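Local coordinates for protein glutamine--tRNA ligase (Saccharomyces cerevisiae, PDB 3TL4) that attaches glutamine to its cognate tRNA(Gln) at the expense of ATP, the piece here being its N-terminal appended tRNA-binding domain, at residues F61-I73 with V88-S102. Sequence-based numbering, arbitrary orientation.
Sequences FVKGTDLPKSELI and VDAAFKYVKANGEAS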
loop_
_atom_site.group_PDB
_atom_site.type_symbol
_atom_site.label_atom_id
_atom_site.label_comp_id
_atom_site.label_asym_id
_atom_site.label_seq_id
_atom_site.Cartn_x
_atom_site.Cartn_y
_atom_site.Cartn_z
ATOM N N PHE A 61 9.274 -8.625 4.424
ATOM C CA PHE A 61 9.264 -7.989 5.743
ATOM C C PHE A 61 9.701 -8.974 6.834
ATOM O O PHE A 61 10.457 -8.625 7.732
ATOM C CB PHE A 61 7.859 -7.514 6.082
ATOM C CG PHE A 61 7.333 -6.459 5.173
ATOM C CD1 PHE A 61 8.164 -5.468 4.683
ATOM C CD2 PHE A 61 6.004 -6.456 4.812
ATOM C CE1 PHE A 61 7.669 -4.501 3.852
ATOM C CE2 PHE A 61 5.496 -5.487 3.986
ATOM C CZ PHE A 61 6.328 -4.507 3.500
ATOM N N VAL A 62 9.195 -10.200 6.750
ATOM C CA VAL A 62 9.499 -11.246 7.720
ATOM C C VAL A 62 10.948 -11.720 7.598
ATOM O O VAL A 62 11.602 -11.975 8.606
ATOM C CB VAL A 62 8.548 -12.446 7.542
ATOM C CG1 VAL A 62 8.965 -13.600 8.432
ATOM C CG2 VAL A 62 7.118 -12.031 7.830
ATOM N N LYS A 63 11.417 -11.831 6.352
ATOM C CA LYS A 63 12.807 -12.157 5.973
ATOM C C LYS A 63 13.524 -13.200 6.828
ATOM O O LYS A 63 14.572 -12.934 7.432
ATOM C CB LYS A 63 13.666 -10.885 5.768
ATOM C CG LYS A 63 13.719 -9.944 6.969
ATOM C CD LYS A 63 14.245 -8.550 6.598
ATOM C CE LYS A 63 14.054 -7.552 7.756
ATOM N NZ LYS A 63 15.285 -7.287 8.563
ATOM N N GLY A 64 12.945 -14.396 6.856
ATOM C CA GLY A 64 13.549 -15.538 7.507
ATOM C C GLY A 64 13.213 -15.685 8.974
ATOM O O GLY A 64 13.444 -16.739 9.557
ATOM N N THR A 65 12.665 -14.636 9.574
ATOM C CA THR A 65 12.343 -14.658 11.001
ATOM C C THR A 65 10.948 -15.206 11.285
ATOM O O THR A 65 10.066 -15.133 10.443
ATOM C CB THR A 65 12.437 -13.253 11.606
ATOM O OG1 THR A 65 13.749 -12.722 11.381
ATOM C CG2 THR A 65 12.165 -13.308 13.098
ATOM N N ASP A 66 10.741 -15.751 12.476
ATOM C CA ASP A 66 9.415 -16.225 12.842
ATOM C C ASP A 66 8.578 -15.106 13.433
ATOM O O ASP A 66 9.001 -14.440 14.381
ATOM C CB ASP A 66 9.492 -17.397 13.815
ATOM C CG ASP A 66 9.637 -18.726 13.105
ATOM O OD1 ASP A 66 9.187 -18.827 11.940
ATOM O OD2 ASP A 66 10.200 -19.667 13.710
ATOM N N LEU A 67 7.391 -14.906 12.861
ATOM C CA LEU A 67 6.460 -13.893 13.349
ATOM C C LEU A 67 5.211 -14.565 13.920
ATOM O O LEU A 67 4.444 -15.188 13.180
ATOM C CB LEU A 67 6.079 -12.931 12.221
ATOM C CG LEU A 67 5.191 -11.729 12.550
ATOM C CD1 LEU A 67 5.957 -10.680 13.338
ATOM C CD2 LEU A 67 4.653 -11.130 11.264
ATOM N N PRO A 68 5.009 -14.460 15.247
ATOM C CA PRO A 68 3.782 -15.016 15.832
ATOM C C PRO A 68 2.545 -14.367 15.199
ATOM O O PRO A 68 2.585 -13.177 14.888
ATOM C CB PRO A 68 3.903 -14.644 17.310
ATOM C CG PRO A 68 5.390 -14.510 17.541
ATOM C CD PRO A 68 5.919 -13.913 16.272
ATOM N N LYS A 69 1.484 -15.145 14.994
ATOM C CA LYS A 69 0.255 -14.656 14.381
ATOM C C LYS A 69 0.441 -14.122 12.945
ATOM O O LYS A 69 -0.360 -13.320 12.483
ATOM C CB LYS A 69 -0.395 -13.577 15.262
ATOM C CG LYS A 69 -0.961 -14.082 16.591
ATOM C CD LYS A 69 -2.174 -14.971 16.400
ATOM C CE LYS A 69 -2.776 -15.427 17.736
ATOM N NZ LYS A 69 -3.525 -14.358 18.466
ATOM N N SER A 70 1.482 -14.564 12.244
ATOM C CA SER A 70 1.692 -14.149 10.860
ATOM C C SER A 70 0.481 -14.495 9.992
ATOM O O SER A 70 0.173 -13.781 9.048
ATOM C CB SER A 70 2.961 -14.786 10.277
ATOM O OG SER A 70 2.898 -16.206 10.334
ATOM N N GLU A 71 -0.217 -15.577 10.331
ATOM C CA GLU A 71 -1.355 -16.039 9.533
ATOM C C GLU A 71 -2.501 -15.030 9.491
ATOM O O GLU A 71 -3.365 -15.097 8.624
ATOM C CB GLU A 71 -1.870 -17.393 10.035
ATOM C CG GLU A 71 -2.583 -17.353 11.392
ATOM C CD GLU A 71 -1.638 -17.428 12.601
ATOM O OE1 GLU A 71 -0.397 -17.516 12.425
ATOM O OE2 GLU A 71 -2.150 -17.395 13.738
ATOM N N LEU A 72 -2.525 -14.100 10.437
ATOM C CA LEU A 72 -3.558 -13.077 10.424
ATOM C C LEU A 72 -3.344 -12.201 9.205
ATOM O O LEU A 72 -4.283 -11.875 8.488
ATOM C CB LEU A 72 -3.493 -12.217 11.680
ATOM C CG LEU A 72 -3.896 -12.840 13.003
ATOM C CD1 LEU A 72 -3.604 -11.841 14.114
ATOM C CD2 LEU A 72 -5.373 -13.225 12.973
ATOM N N ILE A 73 -2.095 -11.818 8.974
ATOM C CA ILE A 73 -1.747 -11.026 7.791
ATOM C C ILE A 73 -2.027 -11.798 6.496
ATOM O O ILE A 73 -2.631 -11.272 5.570
ATOM C CB ILE A 73 -0.272 -10.600 7.809
ATOM C CG1 ILE A 73 0.152 -10.210 9.232
ATOM C CG2 ILE A 73 -0.024 -9.467 6.814
ATOM C CD1 ILE A 73 1.604 -9.725 9.339
ATOM N N VAL A 88 -0.251 -3.937 4.016
ATOM C CA VAL A 88 0.510 -5.104 4.451
ATOM C C VAL A 88 1.650 -4.692 5.381
ATOM O O VAL A 88 1.931 -5.368 6.371
ATOM C CB VAL A 88 1.041 -5.927 3.272
ATOM C CG1 VAL A 88 1.877 -7.100 3.777
ATOM C CG2 VAL A 88 -0.121 -6.423 2.430
ATOM N N ASP A 89 2.302 -3.583 5.062
ATOM C CA ASP A 89 3.359 -3.066 5.926
ATOM C C ASP A 89 2.793 -2.674 7.301
ATOM O O ASP A 89 3.366 -3.012 8.336
ATOM C CB ASP A 89 4.090 -1.889 5.261
ATOM C CG ASP A 89 5.209 -1.322 6.133
ATOM O OD1 ASP A 89 6.303 -1.927 6.190
ATOM O OD2 ASP A 89 4.992 -0.268 6.766
ATOM N N ALA A 90 1.664 -1.972 7.308
ATOM C CA ALA A 90 0.970 -1.654 8.556
ATOM C C ALA A 90 0.550 -2.901 9.356
ATOM O O ALA A 90 0.751 -2.967 10.553
ATOM C CB ALA A 90 -0.247 -0.774 8.282
ATOM N N ALA A 91 -0.065 -3.868 8.692
ATOM C CA ALA A 91 -0.498 -5.079 9.369
ATOM C C ALA A 91 0.714 -5.814 9.955
ATOM O O ALA A 91 0.662 -6.325 11.066
ATOM C CB ALA A 91 -1.264 -5.972 8.410
ATOM N N PHE A 92 1.802 -5.865 9.196
ATOM C CA PHE A 92 3.052 -6.438 9.683
ATOM C C PHE A 92 3.578 -5.703 10.916
ATOM O O PHE A 92 3.931 -6.314 11.913
ATOM C CB PHE A 92 4.118 -6.448 8.586
ATOM C CG PHE A 92 5.478 -6.825 9.085
ATOM C CD1 PHE A 92 5.789 -8.148 9.356
ATOM C CD2 PHE A 92 6.438 -5.857 9.305
ATOM C CE1 PHE A 92 7.034 -8.501 9.844
ATOM C CE2 PHE A 92 7.689 -6.204 9.776
ATOM C CZ PHE A 92 7.984 -7.530 10.048
ATOM N N LYS A 93 3.631 -4.384 10.854
ATOM C CA LYS A 93 4.105 -3.635 12.002
ATOM C C LYS A 93 3.231 -3.858 13.225
ATOM O O LYS A 93 3.741 -3.903 14.336
ATOM C CB LYS A 93 4.243 -2.150 11.670
ATOM C CG LYS A 93 5.466 -1.879 10.814
ATOM C CD LYS A 93 5.407 -0.541 10.095
ATOM C CE LYS A 93 6.636 -0.378 9.200
ATOM N NZ LYS A 93 6.614 0.883 8.404
ATOM N N TYR A 94 1.925 -4.016 13.019
ATOM C CA TYR A 94 0.994 -4.184 14.130
ATOM C C TYR A 94 1.171 -5.539 14.775
ATOM O O TYR A 94 1.212 -5.656 15.996
ATOM C CB TYR A 94 -0.469 -4.046 13.684
ATOM C CG TYR A 94 -1.435 -4.167 14.851
ATOM C CD1 TYR A 94 -1.728 -3.066 15.635
ATOM C CD2 TYR A 94 -2.025 -5.389 15.190
ATOM C CE1 TYR A 94 -2.597 -3.151 16.714
ATOM C CE2 TYR A 94 -2.901 -5.487 16.285
ATOM C CZ TYR A 94 -3.175 -4.353 17.037
ATOM O OH TYR A 94 -4.029 -4.383 18.120
ATOM N N VAL A 95 1.255 -6.564 13.941
ATOM C CA VAL A 95 1.345 -7.928 14.421
ATOM C C VAL A 95 2.686 -8.137 15.106
ATOM O O VAL A 95 2.767 -8.844 16.115
ATOM C CB VAL A 95 1.076 -8.951 13.292
ATOM C CG1 VAL A 95 1.315 -10.370 13.780
ATOM C CG2 VAL A 95 -0.361 -8.811 12.802
ATOM N N LYS A 96 3.722 -7.487 14.579
ATOM C CA LYS A 96 5.033 -7.506 15.211
ATOM C C LYS A 96 5.025 -6.805 16.576
ATOM O O LYS A 96 5.607 -7.304 17.530
ATOM C CB LYS A 96 6.092 -6.890 14.296
ATOM C CG LYS A 96 7.518 -7.193 14.736
ATOM C CD LYS A 96 8.545 -6.904 13.661
ATOM C CE LYS A 96 9.230 -5.547 13.850
ATOM N NZ LYS A 96 10.381 -5.324 12.886
ATOM N N ALA A 97 4.354 -5.656 16.664
ATOM C CA ALA A 97 4.240 -4.903 17.919
ATOM C C ALA A 97 3.509 -5.670 19.015
ATOM O O ALA A 97 3.898 -5.635 20.180
ATOM C CB ALA A 97 3.535 -3.575 17.678
ATOM N N ASN A 98 2.433 -6.351 18.637
ATOM C CA ASN A 98 1.549 -6.973 19.609
ATOM C C ASN A 98 1.813 -8.455 19.838
ATOM O O ASN A 98 1.311 -9.023 20.785
ATOM C CB ASN A 98 0.101 -6.750 19.202
ATOM C CG ASN A 98 -0.286 -5.295 19.234
ATOM O OD1 ASN A 98 -0.437 -4.651 18.201
ATOM N ND2 ASN A 98 -0.430 -4.764 20.417
ATOM N N GLY A 99 2.593 -9.079 18.969
ATOM C CA GLY A 99 2.876 -10.493 19.107
ATOM C C GLY A 99 1.617 -11.329 19.163
ATOM O O GLY A 99 0.673 -11.135 18.390
ATOM N N GLU A 100 1.607 -12.268 20.093
ATOM C CA GLU A 100 0.514 -13.225 20.240
ATOM C C GLU A 100 -0.828 -12.605 20.698
ATOM O O GLU A 100 -1.882 -13.227 20.573
ATOM C CB GLU A 100 0.949 -14.319 21.224
ATOM C CG GLU A 100 0.122 -15.580 21.151
ATOM C CD GLU A 100 0.458 -16.421 19.935
ATOM O OE1 GLU A 100 1.623 -16.382 19.486
ATOM O OE2 GLU A 100 -0.446 -17.121 19.432
ATOM N N ALA A 101 -0.783 -11.394 21.246
ATOM C CA ALA A 101 -1.994 -10.679 21.630
ATOM C C ALA A 101 -2.719 -10.113 20.408
ATOM O O ALA A 101 -3.829 -9.623 20.526
ATOM C CB ALA A 101 -1.670 -9.563 22.618
ATOM N N SER A 102 -2.081 -10.173 19.246
ATOM C CA SER A 102 -2.675 -9.654 18.016
ATOM C C SER A 102 -3.976 -10.389 17.704
ATOM O O SER A 102 -4.053 -11.614 17.834
ATOM C CB SER A 102 -1.721 -9.855 16.831
ATOM O OG SER A 102 -0.536 -9.111 16.979
HETATM O O HOH W 1 4.040 -11.196 16.233
#
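Phe61 and Phe92 meet where helix 85-98 packs across the link between helices 49-62 and 70-78, in the all-helical N-terminal part of the appended tRNA-binding domain. The two rings are nearly parallel but slid apart and barely overlap. The closer fit is a CH-pi contact: Phe61 CB stands 3.7 Å from the centroid of the Phe92 ring, over its face. With chi1 at 171°, Phe92 CG is anti to the backbone N, and the ring lies against Phe61 CB and Leu67 CD2. Leu67 CD2 reaches Phe92 CD1 at 3.7 Å. Asp89 OD1 lies over one face of the Phe61 ring, while OD2 is bound by Lys93 in a salt bridge. Ile73 is a knob among Val88, Ala91, Phe92 and Val95. Its CD1 meets Phe92 CA at 3.6 Å and also lies at the edge of that ring. Met107 of helix 104-109 packs on Ile73, Ala91 and Val95, and Leu58 touches Ile73, Val88 and Phe92.

At the other end polar contacts join the packing. Lys69 CB rests on Val95 CG1. The Lys69 chain bends at chi2 (-69°) and again at chi4, bringing NZ to the turn after helix 85-98. NZ donates to Glu100 O and Ser102 O, each at 2.9 Å. It is nearly in line with the Ser102 C=O (164°) but above the Glu100 carbonyl plane. Glu100 OE2, 4.2 Å from NZ, is beyond a salt bridge. A methionine in its place would probably leave both carbonyls without this donor and the turn less firmly tied to the link. Ser102 OG and N both donate to Gly99 O. A water bridges the segments, donating to Pro68 O at 2.8 Å and to Val95 O at 2.7 Å.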